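Local atomic coordinates of predicted aminoglycoside phosphotransferase (Brachybacterium faecium, PDB entry 5UXC), a protein that probably phosphorylates macrolide antibiotics, as a 2'-phosphotransferase with a kinase-like fold, and binds GDP, magnesium and azithromycin. Residues Ala78-Arg83 with Leu214-Ala219; Asp46-Leu51 with Ile90-Leu95; Pro99-Ala104 with Tyr199-Leu204. One frame throughout, in Å; residues are numbered along the deposited sequence. Where two conformers were deposited one is given.

Contact 1 of 3, residues Ala78-Arg83 with Leu214-Ala219; sequences AVPDWR and LDWTTA. With MG (magnesium ion), chain B; GDP (guanosine-5'-diphosphate), chain C.
Trp-216 meets Val-79 and Pro-80 along the pyrrole side of its indole. From CB, the side chain leaves the backbone with CG anti to the carbonyl carbon (chi1 -72°), which brings the five-membered ring to the loop 78-83. Trp-216 CD1 lies 4.0 Å from Pro-80 CD. The next atom, Trp-216 NE1, is 3.8 Å from Val-79 CG1, and its N-H is hydrogen-bonded to Val-213 O. That bond satisfies the buried nitrogen and helps to fix the ring rotation. Farther along, Trp-216 CZ2 rests 3.9 Å from the same Val-79 CG1. Both small side chains run at about a right angle to that of Trp-216. Pro-80 CG lies 4.4 Å from Leu-214 CD2.

Leu-214 and Asp-215 turn to the nucleotide. Leu-214 CD1 is 3.7 Å from GDP N9, and Leu-214 CD2 is 3.8 Å from GDP N7, so both methyls pack on the purine. Asp-215 OD2 binds the magnesium ion at 2.1 Å, together with His-202. Its place after a strand is consistent with the metal-binding aspartate of the kinase DFG motif.

The contact is small and buried. Leu-68 and Leu-71 of helix 58-71 pack on Trp-216, and Tyr-92 of strand 90-93 packs on Pro-80. The loop 214-219 leaves strand 209-213 here on its way to helix 229-234.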
loop_
_atom_site.group_PDB
_atom_site.type_symbol
_atom_site.label_atom_id
_atom_site.label_comp_id
_atom_site.label_asym_id
_atom_site.label_seq_id
_atom_site.Cartn_x
_atom_site.Cartn_y
_atom_site.Cartn_z
ATOM N N ALA A 78 -0.913 -11.928 9.569
ATOM C CA ALA A 78 -0.944 -12.771 8.370
ATOM C C ALA A 78 -0.665 -11.921 7.140
ATOM O O ALA A 78 -1.048 -10.754 7.081
ATOM C CB ALA A 78 -2.332 -13.453 8.211
ATOM N N VAL A 79 -0.057 -12.519 6.108
ATOM C CA VAL A 79 0.019 -11.858 4.801
ATOM C C VAL A 79 -0.456 -12.855 3.761
ATOM O O VAL A 79 -0.498 -14.055 4.055
ATOM C CB VAL A 79 1.449 -11.338 4.481
ATOM C CG1 VAL A 79 1.928 -10.333 5.585
ATOM C CG2 VAL A 79 2.524 -12.497 4.372
ATOM N N PRO A 80 -0.802 -12.409 2.547
ATOM C CA PRO A 80 -1.415 -13.350 1.575
ATOM C C PRO A 80 -0.478 -14.510 1.267
ATOM O O PRO A 80 0.719 -14.303 1.013
ATOM C CB PRO A 80 -1.653 -12.499 0.331
ATOM C CG PRO A 80 -1.969 -11.020 0.970
ATOM C CD PRO A 80 -0.892 -10.998 2.060
ATOM N N ASP A 81 -1.039 -15.724 1.302
ATOM C CA ASP A 81 -0.250 -16.948 1.051
ATOM C C ASP A 81 -0.705 -17.432 -0.308
ATOM O O ASP A 81 -1.760 -18.062 -0.424
ATOM C CB ASP A 81 -0.519 -17.950 2.169
ATOM C CG ASP A 81 0.098 -19.312 1.942
ATOM O OD1 ASP A 81 0.720 -19.534 0.895
ATOM O OD2 ASP A 81 -0.090 -20.141 2.851
ATOM N N TRP A 82 0.118 -17.120 -1.312
ATOM C CA TRP A 82 -0.262 -17.335 -2.718
ATOM C C TRP A 82 -0.089 -18.821 -3.126
ATOM O O TRP A 82 0.842 -19.211 -3.820
ATOM C CB TRP A 82 0.587 -16.465 -3.601
ATOM C CG TRP A 82 0.277 -14.985 -3.545
ATOM C CD1 TRP A 82 -0.602 -14.327 -2.718
ATOM C CD2 TRP A 82 0.834 -14.010 -4.439
ATOM N NE1 TRP A 82 -0.589 -12.952 -3.054
ATOM C CE2 TRP A 82 0.274 -12.761 -4.112
ATOM C CE3 TRP A 82 1.756 -14.093 -5.502
ATOM C CZ2 TRP A 82 0.612 -11.605 -4.819
ATOM C CZ3 TRP A 82 2.092 -12.953 -6.203
ATOM C CH2 TRP A 82 1.519 -11.717 -5.845
ATOM N N ARG A 83 -1.036 -19.605 -2.698
ATOM C CA ARG A 83 -1.026 -21.055 -2.929
ATOM C C ARG A 83 -1.180 -21.369 -4.398
ATOM O O ARG A 83 -0.748 -22.431 -4.846
ATOM C CB ARG A 83 -2.185 -21.700 -2.156
ATOM C CG ARG A 83 -2.012 -21.604 -0.617
ATOM C CD ARG A 83 -1.045 -22.684 -0.188
ATOM N NE ARG A 83 -0.607 -22.494 1.179
ATOM C CZ ARG A 83 -0.194 -23.488 1.964
ATOM N NH1 ARG A 83 -0.152 -24.766 1.498
ATOM N NH2 ARG A 83 0.220 -23.183 3.186
ATOM N N LEU A 214 -2.538 -6.610 3.720
ATOM C CA LEU A 214 -2.813 -6.976 2.331
ATOM C C LEU A 214 -1.959 -6.157 1.374
ATOM O O LEU A 214 -1.457 -5.092 1.733
ATOM C CB LEU A 214 -4.296 -6.702 1.974
ATOM C CG LEU A 214 -5.309 -7.251 2.955
ATOM C CD1 LEU A 214 -6.726 -6.763 2.590
ATOM C CD2 LEU A 214 -5.215 -8.804 2.992
ATOM N N ASP A 215 -1.837 -6.652 0.138
ATOM C CA ASP A 215 -1.501 -5.851 -1.063
ATOM C C ASP A 215 -0.093 -5.299 -1.010
ATOM O O ASP A 215 0.142 -4.085 -0.780
ATOM C CB ASP A 215 -2.521 -4.697 -1.276
ATOM C CG ASP A 215 -2.412 -4.033 -2.663
ATOM O OD1 ASP A 215 -1.818 -4.671 -3.521
ATOM O OD2 ASP A 215 -3.021 -2.974 -2.980
ATOM N N TRP A 216 0.855 -6.184 -1.315
ATOM C CA TRP A 216 2.270 -5.868 -1.134
ATOM C C TRP A 216 2.949 -5.445 -2.435
ATOM O O TRP A 216 4.171 -5.478 -2.519
ATOM C CB TRP A 216 2.967 -7.081 -0.505
ATOM C CG TRP A 216 2.547 -7.225 0.936
ATOM C CD1 TRP A 216 1.427 -7.844 1.400
ATOM C CD2 TRP A 216 3.239 -6.717 2.074
ATOM N NE1 TRP A 216 1.373 -7.750 2.791
ATOM C CE2 TRP A 216 2.490 -7.084 3.223
ATOM C CE3 TRP A 216 4.419 -5.961 2.232
ATOM C CZ2 TRP A 216 2.862 -6.706 4.539
ATOM C CZ3 TRP A 216 4.820 -5.608 3.563
ATOM C CH2 TRP A 216 4.047 -6.006 4.685
ATOM N N THR A 217 2.174 -5.036 -3.445
ATOM C CA THR A 217 2.785 -4.732 -4.734
ATOM C C THR A 217 3.751 -3.563 -4.652
ATOM O O THR A 217 4.691 -3.501 -5.454
ATOM C CB THR A 217 1.703 -4.453 -5.773
ATOM O OG1 THR A 217 0.714 -5.489 -5.681
ATOM C CG2 THR A 217 2.299 -4.437 -7.199
ATOM N N THR A 218 3.535 -2.629 -3.716
ATOM C CA THR A 218 4.363 -1.423 -3.633
ATOM C C THR A 218 5.585 -1.576 -2.717
ATOM O O THR A 218 6.311 -0.588 -2.484
ATOM C CB THR A 218 3.495 -0.203 -3.206
ATOM O OG1 THR A 218 2.873 -0.464 -1.945
ATOM C CG2 THR A 218 2.402 0.036 -4.188
ATOM N N ALA A 219 5.859 -2.779 -2.233
ATOM C CA ALA A 219 6.915 -2.983 -1.248
ATOM C C ALA A 219 8.254 -2.637 -1.866
ATOM O O ALA A 219 8.502 -2.899 -3.045
ATOM C CB ALA A 219 6.922 -4.462 -0.749
HETATM MG MG MG B . -5.061 -2.534 -2.558
HETATM P PB GDP C . -5.894 -4.244 -5.393
HETATM O O1B GDP C . -5.730 -2.969 -4.604
HETATM O O2B GDP C . -4.813 -4.524 -6.349
HETATM O O3B GDP C . -7.294 -4.097 -6.123
HETATM O O3A GDP C . -5.958 -5.491 -4.384
HETATM P PA GDP C . -6.034 -5.656 -2.806
HETATM O O1A GDP C . -5.060 -6.759 -2.527
HETATM O O2A GDP C . -5.821 -4.340 -2.083
HETATM O "O5'" GDP C . -7.471 -6.217 -2.455
HETATM C "C5'" GDP C . -8.589 -5.367 -2.741
HETATM C "C4'" GDP C . -9.511 -5.301 -1.560
HETATM O "O4'" GDP C . -10.058 -6.599 -1.345
HETATM C "C3'" GDP C . -8.790 -4.969 -0.251
HETATM O "O3'" GDP C . -8.595 -3.556 0.011
HETATM C "C2'" GDP C . -9.728 -5.554 0.767
HETATM O "O2'" GDP C . -10.933 -4.753 0.898
HETATM C "C1'" GDP C . -10.206 -6.826 0.047
HETATM N N9 GDP C . -9.355 -8.009 0.374
HETATM C C8 GDP C . -8.291 -8.460 -0.312
HETATM N N7 GDP C . -7.801 -9.590 0.294
HETATM C C5 GDP C . -8.573 -9.809 1.385
HETATM C C6 GDP C . -8.652 -10.780 2.483
HETATM O O6 GDP C . -7.852 -11.741 2.536
HETATM N N1 GDP C . -9.646 -10.651 3.395
HETATM C C2 GDP C . -10.562 -9.659 3.354
HETATM N N2 GDP C . -11.512 -9.604 4.300
HETATM N N3 GDP C . -10.547 -8.711 2.405
HETATM C C4 GDP C . -9.583 -8.742 1.430
HETATM O O HOH W 1 -7.099 -1.842 -2.223
HETATM O O HOH W 2 -4.465 -0.753 -3.462
#

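Contact 2 of 3, residues Asp46-Leu51 with Ile90-Leu95; sequences DWVLRL and IAYPLL. With GDP (guanosine-5'-diphosphate), chain C.
Val-48 and Tyr-92 form the central hydrogen-bonded pair of two antiparallel strands. Val-48 N donates to Tyr-92 O at 2.8 Å, nearly straight, and Tyr-92 N returns the bond to Val-48 O. Arg-50 and Ile-90 bond in both directions in the same way. Leu-94 N donates to Asp-46 O at 2.9 Å from above the carbonyl plane.

CH-pi contacts join the side chains. Val-48 CB sits over one face of the Tyr-92 ring, 3.8 Å from its centroid. Tyr-92 CG lies between its backbone N and carbonyl carbon (chi1 53°), which lays the ring alongside Val-48. Pro-93 CG is over a face of the Trp-47 six-membered ring. Apolar contact adds Leu-49 CD2 and Ala-91 CB at 3.8 Å.

Polar groups reach GDP. Tyr-92 OH donates to GDP N7 at 2.7 Å. In the conformer given here, Arg-50, bent at chi3, gives NH1 to GDP O2B and NH2 to GDP O3A at 3.1 Å each. Leu-95 N donates to GDP O6 at 2.8 Å, and guanine N1 makes a weak bond to Leu-95 O.

The pair forms neighbouring strands of the five-stranded antiparallel sheet in the N-lobe of a kinase-like fold, and runs on into the linker that meets the guanine edge.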
loop_
_atom_site.group_PDB
_atom_site.type_symbol
_atom_site.label_atom_id
_atom_site.label_comp_id
_atom_site.label_asym_id
_atom_site.label_seq_id
_atom_site.Cartn_x
_atom_site.Cartn_y
_atom_site.Cartn_z
ATOM N N ASP A 46 -12.501 -20.434 2.080
ATOM C CA ASP A 46 -12.734 -19.181 1.396
ATOM C C ASP A 46 -11.456 -18.684 0.729
ATOM O O ASP A 46 -10.345 -18.835 1.265
ATOM C CB ASP A 46 -13.247 -18.085 2.348
ATOM C CG ASP A 46 -14.551 -18.464 2.990
ATOM O OD1 ASP A 46 -15.379 -19.027 2.267
ATOM O OD2 ASP A 46 -14.758 -18.147 4.170
ATOM N N TRP A 47 -11.618 -18.064 -0.436
ATOM C CA TRP A 47 -10.476 -17.753 -1.290
ATOM C C TRP A 47 -10.564 -16.342 -1.856
ATOM O O TRP A 47 -11.654 -15.830 -2.123
ATOM C CB TRP A 47 -10.381 -18.726 -2.479
ATOM C CG TRP A 47 -9.894 -20.097 -2.040
ATOM C CD1 TRP A 47 -10.650 -21.129 -1.495
ATOM C CD2 TRP A 47 -8.529 -20.538 -2.022
ATOM N NE1 TRP A 47 -9.813 -22.195 -1.190
ATOM C CE2 TRP A 47 -8.518 -21.853 -1.509
ATOM C CE3 TRP A 47 -7.304 -19.949 -2.434
ATOM C CZ2 TRP A 47 -7.339 -22.601 -1.395
ATOM C CZ3 TRP A 47 -6.136 -20.685 -2.329
ATOM C CH2 TRP A 47 -6.162 -22.020 -1.797
ATOM N N VAL A 48 -9.398 -15.720 -2.042
ATOM C CA VAL A 48 -9.279 -14.483 -2.806
ATOM C C VAL A 48 -8.602 -14.797 -4.124
ATOM O O VAL A 48 -7.572 -15.491 -4.141
ATOM C CB VAL A 48 -8.462 -13.406 -2.046
ATOM C CG1 VAL A 48 -8.397 -12.116 -2.863
ATOM C CG2 VAL A 48 -9.027 -13.168 -0.684
ATOM N N LEU A 49 -9.197 -14.350 -5.230
ATOM C CA LEU A 49 -8.639 -14.482 -6.580
ATOM C C LEU A 49 -8.080 -13.131 -7.023
ATOM O O LEU A 49 -8.762 -12.104 -6.881
ATOM C CB LEU A 49 -9.720 -14.943 -7.595
ATOM C CG LEU A 49 -10.544 -16.140 -7.139
ATOM C CD1 LEU A 49 -11.721 -16.448 -8.115
ATOM C CD2 LEU A 49 -9.637 -17.368 -6.926
ATOM N N ARG A 50 -6.823 -13.093 -7.484
ATOM C CA ARG A 50 -6.250 -11.911 -8.122
ATOM C C ARG A 50 -6.071 -12.208 -9.602
ATOM O O ARG A 50 -5.326 -13.124 -9.976
ATOM C CB ARG A 50 -4.906 -11.529 -7.511
ATOM C CG ARG A 50 -4.961 -11.120 -6.099
ATOM C CD ARG A 50 -3.556 -10.717 -5.658
ATOM N NE ARG A 50 -3.142 -9.425 -6.187
ATOM C CZ ARG A 50 -3.607 -8.261 -5.743
ATOM N NH1 ARG A 50 -3.175 -7.121 -6.245
ATOM N NH2 ARG A 50 -4.506 -8.238 -4.785
ATOM N N LEU A 51 -6.737 -11.439 -10.439
ATOM C CA LEU A 51 -6.707 -11.684 -11.871
ATOM C C LEU A 51 -5.938 -10.561 -12.542
ATOM O O LEU A 51 -6.371 -9.395 -12.484
ATOM C CB LEU A 51 -8.125 -11.778 -12.425
ATOM C CG LEU A 51 -8.843 -12.878 -11.659
ATOM C CD1 LEU A 51 -10.333 -12.652 -11.705
ATOM C CD2 LEU A 51 -8.469 -14.208 -12.281
ATOM N N ILE A 90 -3.563 -15.662 -9.585
ATOM C CA ILE A 90 -3.071 -15.751 -8.229
ATOM C C ILE A 90 -4.257 -15.975 -7.314
ATOM O O ILE A 90 -5.318 -15.362 -7.496
ATOM C CB ILE A 90 -2.333 -14.452 -7.835
ATOM C CG1 ILE A 90 -1.064 -14.312 -8.667
ATOM C CG2 ILE A 90 -2.062 -14.462 -6.361
ATOM C CD1 ILE A 90 -0.576 -12.839 -8.769
ATOM N N ALA A 91 -4.086 -16.844 -6.313
ATOM C CA ALA A 91 -5.169 -17.064 -5.369
ATOM C C ALA A 91 -4.597 -17.387 -4.002
ATOM O O ALA A 91 -3.584 -18.084 -3.903
ATOM C CB ALA A 91 -6.071 -18.249 -5.827
ATOM N N TYR A 92 -5.259 -16.919 -2.944
ATOM C CA TYR A 92 -4.758 -17.137 -1.605
ATOM C C TYR A 92 -5.950 -17.333 -0.697
ATOM O O TYR A 92 -7.023 -16.781 -0.964
ATOM C CB TYR A 92 -3.880 -15.995 -1.062
ATOM C CG TYR A 92 -4.424 -14.568 -1.078
ATOM C CD1 TYR A 92 -4.191 -13.724 -2.175
ATOM C CD2 TYR A 92 -5.098 -14.047 0.038
ATOM C CE1 TYR A 92 -4.614 -12.355 -2.152
ATOM C CE2 TYR A 92 -5.524 -12.704 0.082
ATOM C CZ TYR A 92 -5.259 -11.877 -1.019
ATOM O OH TYR A 92 -5.641 -10.528 -1.002
ATOM N N PRO A 93 -5.804 -18.125 0.362
ATOM C CA PRO A 93 -6.895 -18.256 1.337
ATOM C C PRO A 93 -7.256 -16.904 1.930
ATOM O O PRO A 93 -6.386 -16.080 2.235
ATOM C CB PRO A 93 -6.326 -19.188 2.409
ATOM C CG PRO A 93 -5.301 -20.052 1.599
ATOM C CD PRO A 93 -4.683 -19.062 0.637
ATOM N N LEU A 94 -8.559 -16.707 2.070
ATOM C CA LEU A 94 -9.076 -15.453 2.633
ATOM C C LEU A 94 -8.531 -15.261 4.024
ATOM O O LEU A 94 -8.636 -16.148 4.887
ATOM C CB LEU A 94 -10.622 -15.545 2.683
ATOM C CG LEU A 94 -11.185 -14.323 3.476
ATOM C CD1 LEU A 94 -11.474 -13.309 2.435
ATOM C CD2 LEU A 94 -12.444 -14.708 4.248
ATOM N N LEU A 95 -7.927 -13.980 4.252
ATOM C CA LEU A 95 -7.295 -13.716 5.529
ATOM C C LEU A 95 -8.355 -13.210 6.511
ATOM O O LEU A 95 -9.323 -12.568 6.104
ATOM C CB LEU A 95 -6.200 -12.642 5.364
ATOM C CG LEU A 95 -5.077 -13.176 4.460
ATOM C CD1 LEU A 95 -4.162 -12.057 4.028
ATOM C CD2 LEU A 95 -4.308 -14.264 5.187
HETATM P PB GDP C . -5.894 -4.244 -5.393
HETATM O O1B GDP C . -5.730 -2.969 -4.604
HETATM O O2B GDP C . -4.813 -4.524 -6.349
HETATM O O3B GDP C . -7.294 -4.097 -6.123
HETATM O O3A GDP C . -5.958 -5.491 -4.384
HETATM P PA GDP C . -6.034 -5.656 -2.806
HETATM O O1A GDP C . -5.060 -6.759 -2.527
HETATM O O2A GDP C . -5.821 -4.340 -2.083
HETATM O "O5'" GDP C . -7.471 -6.217 -2.455
HETATM C "C5'" GDP C . -8.589 -5.367 -2.741
HETATM C "C4'" GDP C . -9.511 -5.301 -1.560
HETATM O "O4'" GDP C . -10.058 -6.599 -1.345
HETATM C "C3'" GDP C . -8.790 -4.969 -0.251
HETATM O "O3'" GDP C . -8.595 -3.556 0.011
HETATM C "C2'" GDP C . -9.728 -5.554 0.767
HETATM O "O2'" GDP C . -10.933 -4.753 0.898
HETATM C "C1'" GDP C . -10.206 -6.826 0.047
HETATM N N9 GDP C . -9.355 -8.009 0.374
HETATM C C8 GDP C . -8.291 -8.460 -0.312
HETATM N N7 GDP C . -7.801 -9.590 0.294
HETATM C C5 GDP C . -8.573 -9.809 1.385
HETATM C C6 GDP C . -8.652 -10.780 2.483
HETATM O O6 GDP C . -7.852 -11.741 2.536
HETATM N N1 GDP C . -9.646 -10.651 3.395
HETATM C C2 GDP C . -10.562 -9.659 3.354
HETATM N N2 GDP C . -11.512 -9.604 4.300
HETATM N N3 GDP C . -10.547 -8.711 2.405
HETATM C C4 GDP C . -9.583 -8.742 1.430
#

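Contact 3 of 3, residues Pro99-Ala104 with Tyr199-Leu204; sequences PGLTVA and YPAHTL. With MG (magnesium ion), chain B; GDP (guanosine-5'-diphosphate), chain C.
Leu-101 and Gly-100 lie against the turn at Pro-200 and Ala-201. The two methyls of Leu-101 divide the work. Leu-101 CD2 is 3.9 Å from Pro-200 CB, and Leu-101 CD1 is 3.8 Å from Ala-201 CB. Gly-100 N donates to Thr-203 O at 3.1 Å, with the donor tilted 26° from the carbonyl plane. It also makes a weak bond to Pro-200 O, which receives a second weak bond from Leu-101 N. Pro-99 and Leu-204 lie side by side; Pro-99 CG is 3.7 Å from Leu-204 CD2.

The next layer is the nucleotide. GDP O3' donates to Ala-201 O. A water also joins the two segments to the ribose. It donates to Leu-101 O and Ala-201 O, and it is hydrogen-bonded to both ribose hydroxyls. Leu-204 CD1 reaches the base, 3.5 Å from GDP N1. His-202 turns to the metal; its NE2 binds the magnesium ion at 2.1 Å. The other magnesium ligands are Asp-215, two GDP oxygens and two waters. Both waters lie near the imidazole plane.

Farther out, Glu-197 O accepts a hydrogen bond from His-202 ND1, which helps to set the ring for the metal. Tyr-120 OH is hydrogen-bonded to Thr-203 OG1. Strand 109-111 packs on Leu-101 through Val-109 and Trp-111.

The arrangement belongs to the nucleotide and metal site of a kinase-like fold. Residues 199-202 probably end the counterpart of the kinase catalytic loop, with His-202 in the place of the metal-binding asparagine, before strand 203-206 begins.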
loop_
_atom_site.group_PDB
_atom_site.type_symbol
_atom_site.label_atom_id
_atom_site.label_comp_id
_atom_site.label_asym_id
_atom_site.label_seq_id
_atom_site.Cartn_x
_atom_site.Cartn_y
_atom_site.Cartn_z
ATOM N N PRO A 99 -11.518 -5.277 6.861
ATOM C CA PRO A 99 -10.725 -4.107 6.439
ATOM C C PRO A 99 -11.043 -2.903 7.320
ATOM O O PRO A 99 -12.208 -2.648 7.657
ATOM C CB PRO A 99 -11.180 -3.873 5.004
ATOM C CG PRO A 99 -11.748 -5.245 4.551
ATOM C CD PRO A 99 -12.366 -5.815 5.788
ATOM N N GLY A 100 -9.998 -2.181 7.715
ATOM C CA GLY A 100 -10.204 -1.006 8.571
ATOM C C GLY A 100 -11.002 0.089 7.895
ATOM O O GLY A 100 -11.703 0.881 8.566
ATOM N N LEU A 101 -10.901 0.184 6.576
ATOM C CA LEU A 101 -11.871 0.947 5.808
ATOM C C LEU A 101 -12.038 0.289 4.449
ATOM O O LEU A 101 -11.217 -0.527 4.038
ATOM C CB LEU A 101 -11.456 2.433 5.679
ATOM C CG LEU A 101 -10.154 2.743 4.926
ATOM C CD1 LEU A 101 -10.393 2.738 3.420
ATOM C CD2 LEU A 101 -9.483 4.102 5.390
ATOM N N THR A 102 -13.114 0.648 3.747
ATOM C CA THR A 102 -13.300 0.173 2.379
ATOM C C THR A 102 -13.645 1.350 1.475
ATOM O O THR A 102 -14.435 2.212 1.855
ATOM C CB THR A 102 -14.367 -0.935 2.313
ATOM O OG1 THR A 102 -15.620 -0.417 2.719
ATOM C CG2 THR A 102 -14.005 -2.044 3.276
ATOM N N VAL A 103 -12.993 1.418 0.311
ATOM C CA VAL A 103 -13.211 2.489 -0.664
ATOM C C VAL A 103 -14.016 1.899 -1.814
ATOM O O VAL A 103 -13.524 1.030 -2.552
ATOM C CB VAL A 103 -11.895 3.091 -1.178
ATOM C CG1 VAL A 103 -12.180 4.310 -2.075
ATOM C CG2 VAL A 103 -11.003 3.477 -0.043
ATOM N N ALA A 104 -15.247 2.368 -1.970
ATOM C CA ALA A 104 -16.102 1.879 -3.038
ATOM C C ALA A 104 -15.562 2.302 -4.410
ATOM O O ALA A 104 -14.609 3.085 -4.539
ATOM C CB ALA A 104 -17.532 2.389 -2.860
ATOM N N TYR A 199 -2.312 1.763 4.790
ATOM C CA TYR A 199 -3.442 2.510 5.331
ATOM C C TYR A 199 -4.537 1.496 5.586
ATOM O O TYR A 199 -4.369 0.302 5.265
ATOM C CB TYR A 199 -3.865 3.630 4.371
ATOM C CG TYR A 199 -4.624 3.265 3.111
ATOM C CD1 TYR A 199 -4.007 2.538 2.076
ATOM C CD2 TYR A 199 -5.921 3.689 2.924
ATOM C CE1 TYR A 199 -4.715 2.244 0.886
ATOM C CE2 TYR A 199 -6.620 3.410 1.763
ATOM C CZ TYR A 199 -6.023 2.720 0.752
ATOM O OH TYR A 199 -6.738 2.439 -0.373
ATOM N N PRO A 200 -5.652 1.871 6.221
ATOM C CA PRO A 200 -6.555 0.842 6.774
ATOM C C PRO A 200 -7.288 0.006 5.756
ATOM O O PRO A 200 -7.808 -1.018 6.173
ATOM C CB PRO A 200 -7.553 1.640 7.641
ATOM C CG PRO A 200 -6.672 2.782 8.138
ATOM C CD PRO A 200 -5.831 3.174 6.930
ATOM N N ALA A 201 -7.338 0.377 4.467
ATOM C CA ALA A 201 -7.898 -0.529 3.467
ATOM C C ALA A 201 -7.077 -1.799 3.359
ATOM O O ALA A 201 -7.586 -2.838 2.873
ATOM C CB ALA A 201 -7.928 0.112 2.081
ATOM N N HIS A 202 -5.798 -1.723 3.707
ATOM C CA HIS A 202 -4.949 -2.903 3.576
ATOM C C HIS A 202 -4.563 -3.498 4.934
ATOM O O HIS A 202 -3.722 -4.403 4.967
ATOM C CB HIS A 202 -3.687 -2.544 2.734
ATOM C CG HIS A 202 -3.990 -2.004 1.353
ATOM N ND1 HIS A 202 -3.111 -1.213 0.645
ATOM C CD2 HIS A 202 -5.038 -2.228 0.513
ATOM C CE1 HIS A 202 -3.631 -0.935 -0.556
ATOM N NE2 HIS A 202 -4.808 -1.536 -0.676
ATOM N N THR A 203 -5.176 -3.037 6.060
ATOM C CA THR A 203 -4.958 -3.679 7.361
ATOM C C THR A 203 -6.280 -4.291 7.835
ATOM O O THR A 203 -7.234 -3.573 8.178
ATOM C CB THR A 203 -4.422 -2.703 8.424
ATOM O OG1 THR A 203 -5.379 -1.653 8.645
ATOM C CG2 THR A 203 -3.139 -2.060 7.914
ATOM N N LEU A 204 -6.360 -5.620 7.865
ATOM C CA LEU A 204 -7.550 -6.219 8.438
ATOM C C LEU A 204 -7.447 -6.180 9.953
ATOM O O LEU A 204 -6.357 -6.360 10.519
ATOM C CB LEU A 204 -7.684 -7.681 7.986
ATOM C CG LEU A 204 -7.648 -7.915 6.486
ATOM C CD1 LEU A 204 -7.944 -9.420 6.170
ATOM C CD2 LEU A 204 -8.748 -7.045 5.793
HETATM MG MG MG B . -5.061 -2.534 -2.558
HETATM P PB GDP C . -5.894 -4.244 -5.393
HETATM O O1B GDP C . -5.730 -2.969 -4.604
HETATM O O2B GDP C . -4.813 -4.524 -6.349
HETATM O O3B GDP C . -7.294 -4.097 -6.123
HETATM O O3A GDP C . -5.958 -5.491 -4.384
HETATM P PA GDP C . -6.034 -5.656 -2.806
HETATM O O1A GDP C . -5.060 -6.759 -2.527
HETATM O O2A GDP C . -5.821 -4.340 -2.083
HETATM O "O5'" GDP C . -7.471 -6.217 -2.455
HETATM C "C5'" GDP C . -8.589 -5.367 -2.741
HETATM C "C4'" GDP C . -9.511 -5.301 -1.560
HETATM O "O4'" GDP C . -10.058 -6.599 -1.345
HETATM C "C3'" GDP C . -8.790 -4.969 -0.251
HETATM O "O3'" GDP C . -8.595 -3.556 0.011
HETATM C "C2'" GDP C . -9.728 -5.554 0.767
HETATM O "O2'" GDP C . -10.933 -4.753 0.898
HETATM C "C1'" GDP C . -10.206 -6.826 0.047
HETATM N N9 GDP C . -9.355 -8.009 0.374
HETATM C C8 GDP C . -8.291 -8.460 -0.312
HETATM N N7 GDP C . -7.801 -9.590 0.294
HETATM C C5 GDP C . -8.573 -9.809 1.385
HETATM C C6 GDP C . -8.652 -10.780 2.483
HETATM O O6 GDP C . -7.852 -11.741 2.536
HETATM N N1 GDP C . -9.646 -10.651 3.395
HETATM C C2 GDP C . -10.562 -9.659 3.354
HETATM N N2 GDP C . -11.512 -9.604 4.300
HETATM N N3 GDP C . -10.547 -8.711 2.405
HETATM C C4 GDP C . -9.583 -8.742 1.430
HETATM O O HOH W 3 -10.372 -2.256 1.952
HETATM O O HOH W 1 -7.099 -1.842 -2.223
HETATM O O HOH W 2 -4.465 -0.753 -3.462
#

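How the contacts relate
From the N terminus, segment 46-51, on strand 46-52, comes first, and contact 2 closes its loop at 90-95. Residues 78-83 lie inside that loop but pair much later, at 214-219, so contacts 1 and 2 cross. Contact 3 opens at 99-104, after contact 2 has closed, and ends at 199-204. It is therefore nested within contact 1. Contact 2 joins two neighbouring strands of the five-stranded sheet. Contact 3 belongs to the four-stranded sheet that includes strands 98-103 and 203-206. Contact 1 joins the loop after helix 58-71 to the end of strand 209-213, and so ties the two regions. All three touch GDP, while contacts 1 and 3 share the magnesium ion.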